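Local coordinates for glutathione S-transferase (Natrialba magadii ATCC 43099, PDB 6GZF), which probably transfers glutathione as a Xi-class glutathione transferase of the glutathionyl-hydroquinone reductase type, at residues A[177-180]-A[181-184]. Residues are numbered along the deposited sequence; the frame is centred on the assembly and turned at random.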
ATOM      1  N   GLN A 177      -3.867   7.444  36.461  1.00 31.36           N
ATOM      2  CA  GLN A 177      -4.844   6.431  36.060  1.00 27.62           C
ATOM      3  C   GLN A 177      -6.015   6.971  35.243  1.00 31.96           C
ATOM      4  O   GLN A 177      -6.383   6.393  34.221  1.00 32.59           O
ATOM      5  CB  GLN A 177      -5.387   5.714  37.299  1.00 28.56           C
ATOM      6  CG  GLN A 177      -4.340   4.928  38.065  1.00 32.91           C
ATOM      7  CD  GLN A 177      -4.884   4.326  39.343  1.00 38.82           C
ATOM      8  OE1 GLN A 177      -6.040   4.547  39.706  1.00 43.84           O
ATOM      9  NE2 GLN A 177      -4.050   3.560  40.037  1.00 25.17           N
ATOM     10  N   GLU A 178      -6.594   8.077  35.699  1.00 34.97           N
ATOM     11  CA  GLU A 178      -7.760   8.660  35.044  1.00 34.25           C
ATOM     12  C   GLU A 178      -7.436   9.092  33.616  1.00 36.53           C
ATOM     13  O   GLU A 178      -8.245   8.916  32.706  1.00 33.81           O
ATOM     14  CB  GLU A 178      -8.282   9.847  35.854  1.00 38.31           C
ATOM     15  CG  GLU A 178      -9.784   9.837  36.076  1.00 45.08           C
ATOM     16  CD  GLU A 178     -10.198  10.676  37.270  1.00 48.06           C
ATOM     17  OE1 GLU A 178      -9.671  11.798  37.421  1.00 50.14           O
ATOM     18  OE2 GLU A 178     -11.046  10.209  38.062  1.00 47.92           O
ATOM     19  N   LYS A 179      -6.243   9.650  33.428  1.00 38.31           N
ATOM     20  CA  LYS A 179      -5.790  10.067  32.106  1.00 31.67           C
ATOM     21  C   LYS A 179      -5.407   8.861  31.253  1.00 27.33           C
ATOM     22  O   LYS A 179      -5.683   8.830  30.054  1.00 28.34           O
ATOM     23  CB  LYS A 179      -4.605  11.030  32.224  1.00 30.71           C
ATOM     24  CG  LYS A 179      -3.990  11.429  30.889  1.00 32.16           C
ATOM     25  CD  LYS A 179      -4.984  12.173  30.011  1.00 32.03           C
ATOM     26  CE  LYS A 179      -5.143  13.619  30.450  1.00 36.53           C
ATOM     27  NZ  LYS A 179      -6.140  14.347  29.615  1.00 36.98           N
ATOM     28  N   VAL A 180      -4.774   7.874  31.880  1.00 28.42           N
ATOM     29  CA  VAL A 180      -4.396   6.644  31.191  1.00 32.46           C
ATOM     30  C   VAL A 180      -5.635   5.933  30.660  1.00 31.11           C
ATOM     31  O   VAL A 180      -5.661   5.486  29.514  1.00 30.41           O
ATOM     32  CB  VAL A 180      -3.611   5.691  32.115  1.00 31.20           C
ATOM     33  CG1 VAL A 180      -3.374   4.355  31.427  1.00 31.82           C
ATOM     34  CG2 VAL A 180      -2.292   6.321  32.525  1.00 25.34           C
ATOM     35  N   ASP A 181      -6.666   5.849  31.495  1.00 36.04           N
ATOM     36  CA  ASP A 181      -7.934   5.253  31.091  1.00 31.20           C
ATOM     37  C   ASP A 181      -8.599   6.074  29.989  1.00 28.40           C
ATOM     38  O   ASP A 181      -9.345   5.539  29.170  1.00 32.27           O
ATOM     39  CB  ASP A 181      -8.874   5.122  32.291  1.00 28.06           C
ATOM     40  CG  ASP A 181      -8.354   4.155  33.338  1.00 38.94           C
ATOM     41  OD1 ASP A 181      -7.802   3.102  32.954  1.00 35.28           O
ATOM     42  OD2 ASP A 181      -8.497   4.445  34.544  1.00 42.52           O
ATOM     43  N   GLN A 182      -8.321   7.375  29.973  1.00 29.60           N
ATOM     44  CA  GLN A 182      -8.897   8.265  28.973  1.00 31.01           C
ATOM     45  C   GLN A 182      -8.237   8.075  27.611  1.00 31.78           C
ATOM     46  O   GLN A 182      -8.919   7.959  26.593  1.00 33.82           O
ATOM     47  CB  GLN A 182      -8.764   9.724  29.413  1.00 28.77           C
ATOM     48  CG  GLN A 182      -9.480  10.707  28.500  1.00 26.51           C
ATOM     49  CD  GLN A 182      -9.040  12.142  28.723  1.00 38.05           C
ATOM     50  OE1 GLN A 182      -7.905  12.509  28.417  1.00 38.09           O
ATOM     51  NE2 GLN A 182      -9.939  12.961  29.256  1.00 35.25           N
ATOM     52  N   ILE A 183      -6.907   8.049  27.601  1.00 26.25           N
ATOM     53  CA  ILE A 183      -6.148   7.921  26.362  1.00 21.75           C
ATOM     54  C   ILE A 183      -6.429   6.589  25.671  1.00 23.71           C
ATOM     55  O   ILE A 183      -6.605   6.538  24.452  1.00 28.69           O
ATOM     56  CB  ILE A 183      -4.633   8.055  26.614  1.00 20.20           C
ATOM     57  CG1 ILE A 183      -4.311   9.438  27.182  1.00 22.74           C
ATOM     58  CG2 ILE A 183      -3.851   7.829  25.330  1.00 19.23           C
ATOM     59  CD1 ILE A 183      -2.845   9.658  27.447  1.00 19.99           C
ATOM     60  N   ILE A 184      -6.472   5.517  26.457  1.00 25.72           N
ATOM     61  CA  ILE A 184      -6.777   4.187  25.937  1.00 25.79           C
ATOM     62  C   ILE A 184      -8.136   4.169  25.243  1.00 28.20           C
ATOM     63  O   ILE A 184      -8.290   3.588  24.168  1.00 28.20           O
ATOM     64  CB  ILE A 184      -6.759   3.125  27.057  1.00 20.52           C
ATOM     65  CG1 ILE A 184      -5.351   2.977  27.633  1.00 25.50           C
ATOM     66  CG2 ILE A 184      -7.256   1.784  26.537  1.00 13.65           C
ATOM     67  CD1 ILE A 184      -5.292   2.146  28.896  1.00 32.39           C
TER
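Lys179 and Gln182 pair their side chains on the exposed face of the first turns of alpha-helix 177-192, in the all-helical C-terminal domain of the glutathione transferase fold. Starting from CB, the lysine sets CG anti to its own backbone N (chi1 175°), which places Lys179 CG 4.0 Å from Ile183 CD1. Two successive turns (chi2 62°, chi3 78°) then fold the chain so that Lys179 CD touches both Ile183 CG1 and Gln182 OE1, with CE slightly farther from that oxygen. At the tip, Lys179 NZ donates a 2.8 Å hydrogen bond to Gln182 OE1. A long, flexible lysine suits this exposed site because its methylenes can lie against isoleucine, and the glutamine amide offers its ammonium group a neutral acceptor.

On the buried face, beta-branched residues fill the interior: Val180 packs on the loop residues Ala232 and Thr237, Ile183 on Ala239 of helix 238-247. Asp181, an acid, suits its partners: OD1 forms a salt bridge with Arg155 of helix 150-159, OD2 a hydrogen bond with the Tyr172 hydroxyl. Backbone i to i+4 bonds include Asp181 N to Gln177 O, 2.8 Å. Val180 and Ile184 run alongside each other, with Val180 CG1 3.9 Å from Ile184 CD1.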